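Local coordinates for protein glycerol-3-phosphate dehydrogenase [NAD(+)] (Dunaliella salina, PDB 6IUY) that probably reduces dihydroxyacetone phosphate to sn-glycerol 3-phosphate with NADH, and through its second, phosphatase-like domain converts dihydroxyacetone phosphate directly to glycerol, at residues A[490-502]-A[574-587]. Residues are numbered along the deposited sequence; the frame is centred on the assembly and turned at random.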
loop_
_atom_site.group_PDB
_atom_site.type_symbol
_atom_site.label_atom_id
_atom_site.label_comp_id
_atom_site.label_asym_id
_atom_site.label_seq_id
_atom_site.Cartn_x
_atom_site.Cartn_y
_atom_site.Cartn_z
ATOM N N GLN A 490 -8.290 9.799 0.304
ATOM C CA GLN A 490 -9.068 9.854 -0.921
ATOM C C GLN A 490 -8.148 9.953 -2.158
ATOM O O GLN A 490 -8.385 9.328 -3.202
ATOM C CB GLN A 490 -10.027 11.030 -0.867
ATOM C CG GLN A 490 -10.900 11.186 -2.105
ATOM C CD GLN A 490 -11.932 10.072 -2.254
ATOM O OE1 GLN A 490 -12.264 9.370 -1.292
ATOM N NE2 GLN A 490 -12.440 9.906 -3.467
ATOM N N GLY A 491 -7.084 10.735 -2.032
ATOM C CA GLY A 491 -6.144 10.886 -3.117
ATOM C C GLY A 491 -5.498 9.577 -3.486
ATOM O O GLY A 491 -5.406 9.229 -4.659
ATOM N N LEU A 492 -5.035 8.842 -2.489
ATOM C CA LEU A 492 -4.394 7.565 -2.757
ATOM C C LEU A 492 -5.395 6.606 -3.398
ATOM O O LEU A 492 -5.068 5.860 -4.330
ATOM C CB LEU A 492 -3.822 6.980 -1.470
ATOM C CG LEU A 492 -3.056 5.672 -1.612
ATOM C CD1 LEU A 492 -1.957 5.834 -2.652
ATOM C CD2 LEU A 492 -2.482 5.256 -0.252
ATOM N N SER A 493 -6.634 6.662 -2.925
ATOM C CA SER A 493 -7.675 5.764 -3.423
ATOM C C SER A 493 -8.037 6.092 -4.874
ATOM O O SER A 493 -8.349 5.191 -5.667
ATOM C CB SER A 493 -8.912 5.808 -2.495
ATOM O OG SER A 493 -10.125 5.884 -3.218
ATOM N N GLU A 494 -7.970 7.368 -5.239
ATOM C CA GLU A 494 -8.253 7.741 -6.625
ATOM C C GLU A 494 -7.054 7.493 -7.557
ATOM O O GLU A 494 -7.242 7.211 -8.727
ATOM C CB GLU A 494 -8.680 9.196 -6.720
ATOM C CG GLU A 494 -10.025 9.470 -6.124
ATOM C CD GLU A 494 -10.475 10.862 -6.424
ATOM O OE1 GLU A 494 -11.314 11.406 -5.665
ATOM O OE2 GLU A 494 -9.971 11.422 -7.432
ATOM N N MET A 495 -5.835 7.601 -7.039
ATOM C CA MET A 495 -4.659 7.193 -7.798
ATOM C C MET A 495 -4.832 5.734 -8.206
ATOM O O MET A 495 -4.748 5.383 -9.392
ATOM C CB MET A 495 -3.385 7.378 -6.971
ATOM C CG MET A 495 -2.952 8.841 -6.824
ATOM S SD MET A 495 -1.720 9.099 -5.523
ATOM C CE MET A 495 -0.328 8.082 -6.047
ATOM N N ARG A 496 -5.094 4.909 -7.193
ATOM C CA ARG A 496 -5.416 3.492 -7.312
ATOM C C ARG A 496 -6.483 3.198 -8.357
ATOM O O ARG A 496 -6.316 2.325 -9.195
ATOM C CB ARG A 496 -5.882 2.970 -5.950
ATOM C CG ARG A 496 -5.732 1.472 -5.787
ATOM C CD ARG A 496 -5.905 1.065 -4.346
ATOM N NE ARG A 496 -6.092 -0.378 -4.203
ATOM C CZ ARG A 496 -7.229 -0.955 -3.817
ATOM N NH1 ARG A 496 -8.289 -0.208 -3.527
ATOM N NH2 ARG A 496 -7.300 -2.282 -3.705
ATOM N N LYS A 497 -7.583 3.936 -8.298
ATOM C CA LYS A 497 -8.703 3.753 -9.211
ATOM C C LYS A 497 -8.342 4.132 -10.652
ATOM O O LYS A 497 -8.658 3.411 -11.600
ATOM C CB LYS A 497 -9.884 4.591 -8.729
ATOM C CG LYS A 497 -11.199 4.287 -9.379
ATOM C CD LYS A 497 -12.240 5.340 -8.988
ATOM C CE LYS A 497 -13.643 4.840 -9.300
ATOM N NZ LYS A 497 -14.686 5.902 -9.256
ATOM N N PHE A 498 -7.683 5.268 -10.817
ATOM C CA PHE A 498 -7.247 5.705 -12.138
ATOM C C PHE A 498 -6.269 4.692 -12.748
ATOM O O PHE A 498 -6.317 4.396 -13.941
ATOM C CB PHE A 498 -6.605 7.089 -12.029
ATOM C CG PHE A 498 -6.404 7.775 -13.339
ATOM C CD1 PHE A 498 -7.418 8.508 -13.899
ATOM C CD2 PHE A 498 -5.180 7.707 -13.994
ATOM C CE1 PHE A 498 -7.237 9.143 -15.091
ATOM C CE2 PHE A 498 -4.993 8.350 -15.189
ATOM C CZ PHE A 498 -6.026 9.066 -15.739
ATOM N N CYS A 499 -5.378 4.159 -11.929
ATOM C CA CYS A 499 -4.456 3.128 -12.405
ATOM C C CYS A 499 -5.200 1.923 -12.940
ATOM O O CYS A 499 -4.786 1.307 -13.927
ATOM C CB CYS A 499 -3.518 2.676 -11.297
ATOM S SG CYS A 499 -2.066 3.698 -11.144
ATOM N N LYS A 500 -6.299 1.583 -12.283
ATOM C CA LYS A 500 -7.081 0.445 -12.712
ATOM C C LYS A 500 -7.923 0.799 -13.944
ATOM O O LYS A 500 -8.095 -0.034 -14.829
ATOM C CB LYS A 500 -7.938 -0.067 -11.547
ATOM C CG LYS A 500 -7.070 -0.567 -10.370
ATOM C CD LYS A 500 -7.906 -1.213 -9.266
ATOM C CE LYS A 500 -7.056 -1.593 -8.060
ATOM N NZ LYS A 500 -7.928 -1.745 -6.862
ATOM N N PHE A 501 -8.400 2.035 -14.040
ATOM C CA PHE A 501 -9.150 2.448 -15.231
ATOM C C PHE A 501 -8.316 2.449 -16.500
ATOM O O PHE A 501 -8.863 2.366 -17.594
ATOM C CB PHE A 501 -9.744 3.848 -15.068
ATOM C CG PHE A 501 -11.069 3.870 -14.381
ATOM C CD1 PHE A 501 -11.407 2.888 -13.464
ATOM C CD2 PHE A 501 -11.981 4.865 -14.660
ATOM C CE1 PHE A 501 -12.626 2.911 -12.832
ATOM C CE2 PHE A 501 -13.208 4.895 -14.019
ATOM C CZ PHE A 501 -13.523 3.920 -13.109
ATOM N N ILE A 502 -6.997 2.564 -16.366
ATOM C CA ILE A 502 -6.166 2.816 -17.543
ATOM C C ILE A 502 -5.172 1.706 -17.814
ATOM O O ILE A 502 -4.943 1.353 -18.969
ATOM C CB ILE A 502 -5.438 4.157 -17.407
ATOM C CG1 ILE A 502 -6.282 5.239 -18.084
ATOM C CG2 ILE A 502 -4.053 4.083 -17.996
ATOM C CD1 ILE A 502 -5.850 6.603 -17.760
ATOM N N ILE A 574 -8.507 14.286 -19.655
ATOM C CA ILE A 574 -8.894 12.890 -19.813
ATOM C C ILE A 574 -10.222 12.549 -19.112
ATOM O O ILE A 574 -11.034 11.796 -19.655
ATOM C CB ILE A 574 -7.771 11.955 -19.305
ATOM C CG1 ILE A 574 -6.484 12.212 -20.107
ATOM C CG2 ILE A 574 -8.189 10.488 -19.399
ATOM C CD1 ILE A 574 -5.242 11.617 -19.499
ATOM N N LEU A 575 -10.457 13.110 -17.923
ATOM C CA LEU A 575 -11.692 12.822 -17.184
ATOM C C LEU A 575 -12.896 13.371 -17.934
ATOM O O LEU A 575 -13.936 12.714 -18.038
ATOM C CB LEU A 575 -11.652 13.408 -15.760
ATOM C CG LEU A 575 -10.614 12.830 -14.782
ATOM C CD1 LEU A 575 -10.858 13.321 -13.365
ATOM C CD2 LEU A 575 -10.571 11.308 -14.813
ATOM N N HIS A 576 -12.756 14.585 -18.449
ATOM C CA HIS A 576 -13.842 15.212 -19.186
ATOM C C HIS A 576 -14.142 14.398 -20.439
ATOM O O HIS A 576 -15.293 14.051 -20.715
ATOM C CB HIS A 576 -13.480 16.648 -19.550
ATOM C CG HIS A 576 -14.492 17.325 -20.416
ATOM N ND1 HIS A 576 -15.702 17.778 -19.934
ATOM C CD2 HIS A 576 -14.472 17.641 -21.734
ATOM C CE1 HIS A 576 -16.387 18.334 -20.916
ATOM N NE2 HIS A 576 -15.663 18.263 -22.020
ATOM N N ALA A 577 -13.088 14.074 -21.177
ATOM C CA ALA A 577 -13.219 13.331 -22.419
ATOM C C ALA A 577 -13.936 11.996 -22.225
ATOM O O ALA A 577 -14.834 11.656 -22.998
ATOM C CB ALA A 577 -11.849 13.107 -23.041
ATOM N N ARG A 578 -13.544 11.243 -21.200
ATOM C CA ARG A 578 -14.110 9.920 -20.962
ATOM C C ARG A 578 -15.351 9.973 -20.095
ATOM O O ARG A 578 -15.889 8.929 -19.731
ATOM C CB ARG A 578 -13.095 8.997 -20.282
ATOM C CG ARG A 578 -11.736 8.923 -20.926
ATOM C CD ARG A 578 -11.618 7.764 -21.890
ATOM N NE ARG A 578 -10.254 7.700 -22.419
ATOM C CZ ARG A 578 -9.310 6.879 -21.964
ATOM N NH1 ARG A 578 -9.581 6.030 -20.981
ATOM N NH2 ARG A 578 -8.095 6.903 -22.492
ATOM N N GLY A 579 -15.789 11.174 -19.729
ATOM C CA GLY A 579 -16.917 11.322 -18.815
ATOM C C GLY A 579 -16.681 10.735 -17.427
ATOM O O GLY A 579 -17.580 10.148 -16.840
ATOM N N TRP A 580 -15.477 10.891 -16.889
ATOM C CA TRP A 580 -15.177 10.343 -15.571
ATOM C C TRP A 580 -15.100 11.409 -14.481
ATOM O O TRP A 580 -14.578 11.139 -13.404
ATOM C CB TRP A 580 -13.856 9.577 -15.579
ATOM C CG TRP A 580 -13.798 8.355 -16.440
ATOM C CD1 TRP A 580 -14.853 7.662 -16.972
ATOM C CD2 TRP A 580 -12.609 7.672 -16.867
ATOM N NE1 TRP A 580 -14.389 6.589 -17.705
ATOM C CE2 TRP A 580 -13.019 6.570 -17.656
ATOM C CE3 TRP A 580 -11.242 7.883 -16.659
ATOM C CZ2 TRP A 580 -12.108 5.685 -18.238
ATOM C CZ3 TRP A 580 -10.329 7.000 -17.243
ATOM C CH2 TRP A 580 -10.768 5.916 -18.021
ATOM N N GLU A 581 -15.609 12.610 -14.734
ATOM C CA GLU A 581 -15.515 13.663 -13.719
ATOM C C GLU A 581 -16.015 13.231 -12.340
ATOM O O GLU A 581 -15.409 13.599 -11.330
ATOM C CB GLU A 581 -16.276 14.908 -14.154
ATOM C CG GLU A 581 -15.523 15.780 -15.131
ATOM C CD GLU A 581 -16.349 16.093 -16.359
ATOM O OE1 GLU A 581 -17.199 15.241 -16.721
ATOM O OE2 GLU A 581 -16.155 17.181 -16.957
ATOM N N LEU A 582 -17.094 12.450 -12.278
ATOM C CA LEU A 582 -17.618 12.037 -10.973
ATOM C C LEU A 582 -16.991 10.739 -10.461
ATOM O O LEU A 582 -17.119 10.410 -9.284
ATOM C CB LEU A 582 -19.139 11.888 -11.014
ATOM C CG LEU A 582 -19.874 13.090 -11.605
ATOM C CD1 LEU A 582 -21.347 13.080 -11.191
ATOM C CD2 LEU A 582 -19.194 14.373 -11.182
ATOM N N GLU A 583 -16.302 10.006 -11.324
ATOM C CA GLU A 583 -15.598 8.824 -10.854
ATOM C C GLU A 583 -14.434 9.208 -9.960
ATOM O O GLU A 583 -13.957 8.405 -9.174
ATOM C CB GLU A 583 -15.092 7.982 -12.021
ATOM C CG GLU A 583 -16.201 7.411 -12.895
ATOM C CD GLU A 583 -17.123 6.500 -12.126
ATOM O OE1 GLU A 583 -16.619 5.579 -11.443
ATOM O OE2 GLU A 583 -18.354 6.713 -12.196
ATOM N N PHE A 584 -13.963 10.440 -10.092
ATOM C CA PHE A 584 -12.788 10.864 -9.351
ATOM C C PHE A 584 -13.088 12.211 -8.741
ATOM O O PHE A 584 -12.626 13.243 -9.222
ATOM C CB PHE A 584 -11.553 10.914 -10.260
ATOM C CG PHE A 584 -11.183 9.570 -10.879
ATOM C CD1 PHE A 584 -11.684 9.195 -12.123
ATOM C CD2 PHE A 584 -10.325 8.696 -10.226
ATOM C CE1 PHE A 584 -11.350 7.965 -12.696
ATOM C CE2 PHE A 584 -9.984 7.466 -10.796
ATOM C CZ PHE A 584 -10.497 7.108 -12.030
ATOM N N PRO A 585 -13.903 12.212 -7.684
ATOM C CA PRO A 585 -14.384 13.482 -7.130
ATOM C C PRO A 585 -13.251 14.368 -6.604
ATOM O O PRO A 585 -13.327 15.563 -6.818
ATOM C CB PRO A 585 -15.328 13.042 -5.997
ATOM C CG PRO A 585 -14.894 11.649 -5.657
ATOM C CD PRO A 585 -14.436 11.047 -6.958
ATOM N N LEU A 586 -12.226 13.823 -5.949
ATOM C CA LEU A 586 -11.221 14.720 -5.387
ATOM C C LEU A 586 -10.385 15.351 -6.497
ATOM O O LEU A 586 -10.122 16.553 -6.456
ATOM C CB LEU A 586 -10.315 14.000 -4.382
ATOM C CG LEU A 586 -9.184 14.858 -3.774
ATOM C CD1 LEU A 586 -9.718 16.002 -2.909
ATOM C CD2 LEU A 586 -8.241 13.997 -2.967
ATOM N N PHE A 587 -9.966 14.549 -7.481
ATOM C CA PHE A 587 -9.227 15.074 -8.632
ATOM C C PHE A 587 -10.023 16.217 -9.259
ATOM O O PHE A 587 -9.482 17.256 -9.628
ATOM C CB PHE A 587 -8.972 13.990 -9.687
ATOM C CG PHE A 587 -7.911 12.998 -9.307
ATOM C CD1 PHE A 587 -7.205 13.124 -8.129
ATOM C CD2 PHE A 587 -7.614 11.941 -10.148
ATOM C CE1 PHE A 587 -6.216 12.203 -7.801
ATOM C CE2 PHE A 587 -6.635 11.024 -9.822
ATOM C CZ PHE A 587 -5.933 11.150 -8.651
#
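Glu494 puts its carboxylate against the first turn of helix 585-594, where both oxygens accept backbone N-H groups. Glu494 OE1 takes Leu586 N at 2.6 Å through its syn lone pair. The anti lone pair of Glu494 OE1 receives NE2 of Gln490, one turn back, in a nearly straight bond (170°). Glu494 OE2 accepts Phe587 N at 3.1 Å and lies over one face of the Phe587 ring, toward the rim. CB of Glu494 also makes a CH-pi contact with that face. A glutamine here would probably leave one of the two helix-end N-H groups without its acceptor and remove the negative charge facing the helix start.

Lys497 reaches out with CG anti to its backbone N (chi1 -167°) and an extended chain. Lys497 NZ bonds Glu583 O at 2.6 Å on an in-plane lone pair. Lys497 NZ also forms a salt bridge to Glu583 OE1 at 2.9 Å, from above the carboxylate plane.

Three edge-to-face pairs follow. Phe498 turns its edge to the Phe584 face. Phe584 turns its edge to the Phe501 face, with planes at 78°. Phe501 in turn points its edge at the face of Trp580, with ring centroids 4.7 Å apart. Arg578 CB covers the opposite indole face.

This is an aromatic cluster beside the start of helix 585-594, where Phe584 is the N-cap residue. It joins helix 481-502 to the turn after helix 564-577 in the helical C-terminal part of the dehydrogenase.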